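Local atomic coordinates of glutamyl-tRNA synthetase, cytoplasmic (Saccharomyces cerevisiae, PDB entry 2HRA), a protein that activates glutamate with ATP and attaches it to its cognate tRNA, and carries an N-terminal GST-like domain that joins the enzyme to the cofactor Arc1p. Residues L104-F109 with A145-M151. Sequence-based numbering, arbitrary orientation.
Sequences LVIKNF and ALRSNGM
Leu104 lays its CB 3.8 Å from Ala145 CB, while its branch end CD2 passes slantwise over that of Leu146, which also packs on Val164, Trp167 and Tyr168 of helix 162-172. Val105 has CG1 anti to its carbonyl carbon (chi1 -68°), which brings this methyl to 3.7 Å from Ala145 CB and alongside Ser148 OG. Its carbonyl takes a hydrogen bond from a water that also donates to Ser148 OG; that hydroxyl gives its own proton to Ala145 O, one turn back, at 2.8 Å. In the all-helical C-terminal half of this GST-fold heteromerisation domain, the loop between helices 90-104 and 109-122 packs here on the C-terminal end of helix 137-148. Asn149 sends its amide, probably modelled turned over, between the carbonyls of Leu104 and Ile106 and the backbone of Met151; a leucine here would probably leave those carbonyls facing a group unable to bond to them. Lys107, centre of an inverse gamma turn, runs extended past the Asn149 amide in the opposing direction, and its NZ donates to a second water (3.0 Å) that also bridges Ser148 O and Gly150 N. Asn108 is the N-cap of helix 109-122, its OD1 accepting from Lys111 N. At Phe109, CB rests 4.2 Å from Met151 SD, and Met151 also touches Leu112.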
# COMPACT_ATOMS: atom_id res chain seq x y z
N LEU A 104 -0.31 11.54 -0.38
CA LEU A 104 -0.82 10.96 0.86
C LEU A 104 0.25 10.44 1.83
O LEU A 104 -0.03 10.27 3.03
CB LEU A 104 -1.87 9.86 0.60
CG LEU A 104 -3.16 10.26 -0.12
CD1 LEU A 104 -3.99 9.03 -0.40
CD2 LEU A 104 -3.97 11.28 0.70
N VAL A 105 1.47 10.21 1.35
CA VAL A 105 2.57 9.76 2.24
C VAL A 105 3.29 10.91 2.98
O VAL A 105 4.03 10.67 3.95
CB VAL A 105 3.64 8.95 1.49
CG1 VAL A 105 3.05 7.62 1.04
CG2 VAL A 105 4.23 9.76 0.34
N ILE A 106 3.05 12.13 2.51
CA ILE A 106 3.76 13.31 2.98
C ILE A 106 3.12 13.84 4.25
O ILE A 106 1.91 14.12 4.29
CB ILE A 106 3.76 14.41 1.90
CG1 ILE A 106 4.49 13.92 0.65
CG2 ILE A 106 4.47 15.68 2.39
CD1 ILE A 106 4.78 15.00 -0.37
N LYS A 107 3.96 13.99 5.29
CA LYS A 107 3.51 14.46 6.58
C LYS A 107 3.54 15.99 6.64
O LYS A 107 4.38 16.61 7.30
CB LYS A 107 4.33 13.81 7.72
CG LYS A 107 4.03 12.28 7.90
CD LYS A 107 4.49 11.84 9.30
CE LYS A 107 4.33 10.33 9.57
NZ LYS A 107 4.86 10.01 10.96
N ASN A 108 2.58 16.57 5.91
CA ASN A 108 2.28 17.99 5.96
C ASN A 108 0.77 18.13 6.15
O ASN A 108 -0.02 17.71 5.32
CB ASN A 108 2.75 18.69 4.68
CG ASN A 108 2.47 20.18 4.69
OD1 ASN A 108 1.31 20.60 4.64
ND2 ASN A 108 3.54 21.01 4.79
N PHE A 109 0.41 18.70 7.29
CA PHE A 109 -0.96 18.80 7.76
C PHE A 109 -1.92 19.47 6.78
O PHE A 109 -2.97 18.88 6.41
CB PHE A 109 -0.96 19.55 9.09
CG PHE A 109 -2.30 19.65 9.73
CD1 PHE A 109 -2.75 18.66 10.60
CD2 PHE A 109 -3.14 20.73 9.47
CE1 PHE A 109 -3.99 18.74 11.20
CE2 PHE A 109 -4.38 20.82 10.08
CZ PHE A 109 -4.80 19.82 10.95
N ALA A 145 -0.51 4.00 1.41
CA ALA A 145 0.00 5.34 1.73
C ALA A 145 -0.53 5.80 3.09
O ALA A 145 0.24 6.28 3.93
CB ALA A 145 -0.36 6.33 0.61
N LEU A 146 -1.83 5.66 3.34
CA LEU A 146 -2.39 6.15 4.62
C LEU A 146 -1.97 5.28 5.82
O LEU A 146 -1.74 5.80 6.93
CB LEU A 146 -3.93 6.29 4.54
CG LEU A 146 -4.46 7.30 3.49
CD1 LEU A 146 -5.99 7.18 3.38
CD2 LEU A 146 -4.07 8.73 3.82
N ARG A 147 -1.80 3.98 5.60
CA ARG A 147 -1.27 3.08 6.62
C ARG A 147 0.11 3.55 7.03
O ARG A 147 0.47 3.50 8.20
CB ARG A 147 -1.21 1.62 6.13
CG ARG A 147 -0.75 0.59 7.18
CD ARG A 147 -1.56 0.73 8.46
NE ARG A 147 -1.13 -0.14 9.54
CZ ARG A 147 -0.21 0.18 10.43
NH1 ARG A 147 0.42 1.35 10.40
NH2 ARG A 147 0.10 -0.70 11.36
N SER A 148 0.89 4.01 6.07
CA SER A 148 2.28 4.42 6.36
C SER A 148 2.32 5.77 7.10
O SER A 148 3.30 6.08 7.77
CB SER A 148 3.09 4.50 5.05
OG SER A 148 2.96 5.79 4.44
N ASN A 149 1.26 6.57 6.97
CA ASN A 149 1.25 7.97 7.44
C ASN A 149 0.42 8.17 8.69
O ASN A 149 -0.81 8.29 8.61
CB ASN A 149 0.71 8.87 6.34
CG ASN A 149 0.91 10.33 6.61
OD1 ASN A 149 0.93 11.11 5.66
ND2 ASN A 149 1.07 10.72 7.88
N GLY A 150 1.11 8.24 9.82
CA GLY A 150 0.49 8.33 11.14
C GLY A 150 -0.30 9.61 11.39
O GLY A 150 -1.14 9.64 12.28
N MET A 151 -0.04 10.65 10.60
CA MET A 151 -0.73 11.93 10.72
C MET A 151 -2.21 11.90 10.29
O MET A 151 -3.02 12.70 10.75
CB MET A 151 -0.01 12.99 9.87
CG MET A 151 -0.52 14.39 10.07
SD MET A 151 0.66 15.66 9.53
CE MET A 151 0.67 15.39 7.79
O HOH W 1 3.88 8.49 5.45
O HOH W 2 3.97 7.17 10.59